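Local structure of FKBP-type peptidyl-prolyl cis-trans isomerase FkpA (Escherichia coli, 1Q6H) at residues 145-150 and 215-220; 194-199 and 211-216. The protein catalyses the cis-trans isomerization of prolyl peptide bonds, accelerating protein folding, and also acts as a folding chaperone in the periplasm. All coordinates share one frame; numbering follows the deposited sequence.

Interaction 1 of 2, residues 145-150 and 215-220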
# COMPACT_ATOMS: atom_id res chain seq x y z
N ASN A 145 -3.89 8.49 -39.36
CA ASN A 145 -3.20 9.44 -38.55
C ASN A 145 -4.33 10.25 -37.91
O ASN A 145 -5.38 10.49 -38.53
CB ASN A 145 -2.29 10.33 -39.39
CG ASN A 145 -0.99 9.66 -39.74
OD1 ASN A 145 -0.39 8.97 -38.92
ND2 ASN A 145 -0.53 9.89 -40.95
N TYR A 146 -4.15 10.65 -36.67
CA TYR A 146 -5.16 11.45 -36.04
C TYR A 146 -4.64 12.21 -34.89
O TYR A 146 -3.60 11.88 -34.33
CB TYR A 146 -6.29 10.57 -35.51
CG TYR A 146 -5.82 9.64 -34.43
CD1 TYR A 146 -5.29 8.41 -34.75
CD2 TYR A 146 -5.91 10.00 -33.09
CE1 TYR A 146 -4.84 7.56 -33.77
CE2 TYR A 146 -5.49 9.16 -32.12
CZ TYR A 146 -4.94 7.94 -32.45
OH TYR A 146 -4.48 7.10 -31.47
N LYS A 147 -5.40 13.23 -34.53
CA LYS A 147 -5.17 13.98 -33.32
C LYS A 147 -6.50 14.05 -32.55
O LYS A 147 -7.56 14.33 -33.14
CB LYS A 147 -4.66 15.36 -33.67
CG LYS A 147 -4.60 16.27 -32.52
CD LYS A 147 -3.99 17.58 -32.93
CE LYS A 147 -5.02 18.61 -33.29
NZ LYS A 147 -4.41 19.97 -33.03
N GLY A 148 -6.43 13.76 -31.25
CA GLY A 148 -7.61 13.76 -30.39
C GLY A 148 -7.55 14.81 -29.29
O GLY A 148 -6.60 14.83 -28.50
N THR A 149 -8.54 15.71 -29.26
CA THR A 149 -8.62 16.75 -28.24
C THR A 149 -9.97 16.76 -27.52
O THR A 149 -10.99 16.35 -28.07
CB THR A 149 -8.43 18.16 -28.82
OG1 THR A 149 -9.40 18.39 -29.84
CG2 THR A 149 -7.09 18.33 -29.53
N LEU A 150 -9.95 17.26 -26.30
CA LEU A 150 -11.17 17.44 -25.53
C LEU A 150 -11.71 18.74 -26.07
O LEU A 150 -11.01 19.45 -26.78
CB LEU A 150 -10.92 17.51 -24.03
CG LEU A 150 -10.13 16.36 -23.34
CD1 LEU A 150 -9.87 16.67 -21.84
CD2 LEU A 150 -10.83 15.04 -23.51
N VAL A 215 -12.99 15.34 -29.78
CA VAL A 215 -12.74 15.90 -31.09
C VAL A 215 -11.54 15.22 -31.74
O VAL A 215 -10.42 15.32 -31.22
CB VAL A 215 -12.43 17.39 -31.00
CG1 VAL A 215 -12.40 18.01 -32.40
CG2 VAL A 215 -13.47 18.10 -30.11
N PHE A 216 -11.77 14.50 -32.84
CA PHE A 216 -10.70 13.85 -33.61
C PHE A 216 -10.53 14.44 -35.02
O PHE A 216 -11.47 14.48 -35.81
CB PHE A 216 -10.96 12.36 -33.80
CG PHE A 216 -10.80 11.53 -32.58
CD1 PHE A 216 -9.56 11.07 -32.20
CD2 PHE A 216 -11.90 11.21 -31.80
CE1 PHE A 216 -9.42 10.30 -31.06
CE2 PHE A 216 -11.77 10.48 -30.68
CZ PHE A 216 -10.54 9.99 -30.30
N ASP A 217 -9.32 14.87 -35.35
CA ASP A 217 -8.97 15.23 -36.74
C ASP A 217 -8.30 14.00 -37.31
O ASP A 217 -7.20 13.65 -36.86
CB ASP A 217 -8.00 16.38 -36.80
CG ASP A 217 -8.62 17.68 -36.42
OD1 ASP A 217 -9.72 17.98 -36.94
OD2 ASP A 217 -8.07 18.45 -35.61
N VAL A 218 -8.94 13.35 -38.27
CA VAL A 218 -8.46 12.07 -38.79
C VAL A 218 -8.04 12.09 -40.27
O VAL A 218 -8.66 12.76 -41.09
CB VAL A 218 -9.54 11.05 -38.63
CG1 VAL A 218 -9.02 9.65 -38.92
CG2 VAL A 218 -10.10 11.11 -37.22
N GLU A 219 -6.96 11.37 -40.59
CA GLU A 219 -6.56 11.16 -41.97
C GLU A 219 -6.54 9.66 -42.18
O GLU A 219 -5.81 8.93 -41.51
CB GLU A 219 -5.19 11.74 -42.28
CG GLU A 219 -5.08 13.25 -42.28
CD GLU A 219 -3.68 13.71 -42.69
OE1 GLU A 219 -2.76 12.86 -42.83
OE2 GLU A 219 -3.51 14.93 -42.88
N LEU A 220 -7.38 9.21 -43.11
CA LEU A 220 -7.51 7.81 -43.46
C LEU A 220 -6.50 7.42 -44.55
O LEU A 220 -6.69 7.74 -45.75
CB LEU A 220 -8.93 7.54 -43.95
CG LEU A 220 -9.24 6.12 -44.38
CD1 LEU A 220 -8.81 5.12 -43.27
CD2 LEU A 220 -10.70 5.95 -44.76
O HOH W 1 -8.40 17.02 -32.53
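F216 and Y146 lie side by side on one face of the sheet, with Y146 CD2 at the edge of the F216 ring, 3.9 Å from its CD1. The two ring planes meet obliquely, at 63°. With CG anti to its own carbonyl carbon (chi1 -72°), F216 leans its ring over G148, CD1 lying 3.8 Å from G148 CA; any side chain on G148 would run into the ring at CE1. An alanine in place of F216 would probably open a gap above G148 and cost Y146 one of its aromatic neighbours, W177 being another.

The other face carries the polar pairs. K147 and D217 run alongside each other, yet K147 NZ stays 4.7 Å from D217 OD2, so any attraction between their opposite charges is probably long-range. At T149 the hydroxyl is tucked between backbone N and carbonyl (chi1 57°), placing OG1 3.4 Å from V215 CB. A water hydrogen-bonds to this OG1 as well as to K147 O and V215 O, tying the side chain to both strands.

Antiparallel pairing sets this register. N145, K147 and T149 form hydrogen-bonded pairs with E219, D217 and V215, two bonds each, including a 2.7 Å bond from T149 N to V215 O. Y146-V218 and G148-F216 are the non-hydrogen-bonded pairs between them.

Further out, Y146 OH is held by D157 and R162, while W177 of helix 175-180 meets both rings edge-to-face. This aromatic cluster matches the one that lines the proline pocket in FKBPs and probably does so here. Strand 214-223 bonds on its other side to strand 189-194, through L192 and I190, while strand 141-150 is bordered by strand 155-158, where F156 also meets F216.

Interaction 2 of 2, residues 194-199 and 211-216; sequences IPPELA and NSTLVF
I194 and L214 form an antiparallel hydrogen-bonded pair at the root of the loop joining strands 189-194 and 214-223 of the FKBP domain's sheet, I194 N giving L214 O a nearly straight bond of 2.8 Å (176° at the hydrogen) and L214 N returning one to I194 O. P195 and P196 have no N-H to continue the ladder, and the chain turns off into a short 3-10 turn closed by L198 N on P195 O.

Beyond CG1 the I194 chain is extended (chi2 -177°), which carries CD1 to 3.7 Å from F216 CD2. A199 CB meets L214 CD1 at 3.6 Å. P196 lays its ring against the backbone of N211, CG 3.5 Å from N211 O, and its CD lies 3.6 Å from T213 OG1, a hydroxyl that accepts a hydrogen bond from R107 NH1 of helix 70-112.

At the outer end a water donates to both E197 OE2 and N211 OD1, 2.6 Å from the latter, while N211 ND2 binds A96 O on the same long helix. E100 brings a second carboxylate close to E197 OE2, which could raise the proton affinity of one of them. Apolar side chains thus pack about the backbone pair, and where the domain meets helix 70-112 proline packing is joined by water and side-chain hydrogen bonds.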
# COMPACT_ATOMS: atom_id res chain seq x y z
N ILE A 194 -17.41 13.50 -31.30
CA ILE A 194 -18.08 12.30 -30.81
C ILE A 194 -18.67 12.47 -29.43
O ILE A 194 -17.93 12.79 -28.47
CB ILE A 194 -17.10 11.13 -30.79
CG1 ILE A 194 -16.27 11.08 -32.07
CG2 ILE A 194 -17.82 9.85 -30.53
CD1 ILE A 194 -15.29 9.90 -32.16
N PRO A 195 -19.97 12.26 -29.32
CA PRO A 195 -20.64 12.27 -27.99
C PRO A 195 -20.11 11.13 -27.10
O PRO A 195 -19.76 10.08 -27.65
CB PRO A 195 -22.10 12.00 -28.31
CG PRO A 195 -22.21 11.74 -29.72
CD PRO A 195 -20.89 11.91 -30.41
N PRO A 196 -20.10 11.32 -25.77
CA PRO A 196 -19.62 10.31 -24.83
C PRO A 196 -20.29 8.96 -24.98
O PRO A 196 -19.64 7.92 -24.80
CB PRO A 196 -19.94 10.88 -23.45
CG PRO A 196 -20.59 12.21 -23.64
CD PRO A 196 -20.59 12.54 -25.09
N GLU A 197 -21.57 8.99 -25.36
CA GLU A 197 -22.34 7.79 -25.61
C GLU A 197 -21.72 6.91 -26.72
O GLU A 197 -21.95 5.69 -26.74
CB GLU A 197 -23.79 8.18 -25.98
CG GLU A 197 -24.60 8.82 -24.85
CD GLU A 197 -24.23 10.28 -24.51
OE1 GLU A 197 -23.70 11.03 -25.38
OE2 GLU A 197 -24.44 10.67 -23.31
N LEU A 198 -20.99 7.52 -27.66
CA LEU A 198 -20.32 6.77 -28.74
C LEU A 198 -18.79 6.71 -28.50
O LEU A 198 -18.03 6.38 -29.40
CB LEU A 198 -20.56 7.43 -30.12
CG LEU A 198 -22.04 7.58 -30.47
CD1 LEU A 198 -22.31 8.48 -31.74
CD2 LEU A 198 -22.66 6.19 -30.62
N ALA A 199 -18.37 7.05 -27.30
CA ALA A 199 -16.96 7.05 -26.92
C ALA A 199 -16.75 6.32 -25.58
O ALA A 199 -17.02 5.13 -25.50
CB ALA A 199 -16.45 8.46 -26.86
N ASN A 211 -18.12 11.58 -19.34
CA ASN A 211 -18.98 12.22 -20.30
C ASN A 211 -18.30 13.27 -21.21
O ASN A 211 -18.85 14.32 -21.48
CB ASN A 211 -20.19 12.80 -19.60
CG ASN A 211 -21.19 11.72 -19.20
OD1 ASN A 211 -21.19 10.63 -19.78
ND2 ASN A 211 -22.02 12.01 -18.20
N SER A 212 -17.08 12.98 -21.65
CA SER A 212 -16.36 13.88 -22.54
C SER A 212 -16.74 13.68 -24.00
O SER A 212 -16.74 12.58 -24.53
CB SER A 212 -14.85 13.69 -22.42
OG SER A 212 -14.38 14.08 -21.15
N THR A 213 -17.14 14.77 -24.63
CA THR A 213 -17.23 14.79 -26.07
C THR A 213 -15.78 14.85 -26.59
O THR A 213 -14.92 15.58 -26.02
CB THR A 213 -18.04 16.00 -26.52
OG1 THR A 213 -19.43 15.73 -26.29
CG2 THR A 213 -17.94 16.22 -28.02
N LEU A 214 -15.49 14.04 -27.60
CA LEU A 214 -14.14 13.95 -28.13
C LEU A 214 -14.05 14.56 -29.53
O LEU A 214 -14.89 14.28 -30.37
CB LEU A 214 -13.69 12.48 -28.23
CG LEU A 214 -13.85 11.63 -26.98
CD1 LEU A 214 -13.32 10.20 -27.25
CD2 LEU A 214 -13.15 12.30 -25.79
N VAL A 215 -12.99 15.34 -29.78
CA VAL A 215 -12.74 15.90 -31.09
C VAL A 215 -11.54 15.22 -31.74
O VAL A 215 -10.42 15.32 -31.22
CB VAL A 215 -12.43 17.39 -31.00
CG1 VAL A 215 -12.40 18.01 -32.40
CG2 VAL A 215 -13.47 18.10 -30.11
N PHE A 216 -11.77 14.50 -32.84
CA PHE A 216 -10.70 13.85 -33.61
C PHE A 216 -10.53 14.44 -35.02
O PHE A 216 -11.47 14.48 -35.81
CB PHE A 216 -10.96 12.36 -33.80
CG PHE A 216 -10.80 11.53 -32.58
CD1 PHE A 216 -9.56 11.07 -32.20
CD2 PHE A 216 -11.90 11.21 -31.80
CE1 PHE A 216 -9.42 10.30 -31.06
CE2 PHE A 216 -11.77 10.48 -30.68
CZ PHE A 216 -10.54 9.99 -30.30
O HOH W 2 -22.64 9.32 -21.53

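Overall arrangement
Interactions 1 and 2 share V215 and F216 at the start of strand 214-223, and their centres are about 12 Å apart. The strand is gripped from both flanks, by 145-150 in interaction 1 and by the end of strand 189-194 in interaction 2. They also touch directly, L150 CD2 packing 4.3 Å from L214 CD2. F216 serves both, since Y146 approaches its CD1 and I194 its CD2, on opposite sides of the ring. Y146, F216, W177 and F156 probably line the proline-binding pocket, as their counterparts do in other FKBPs, with I194 packed against the F216 ring, while the far end of interaction 2 rests on helix 70-112.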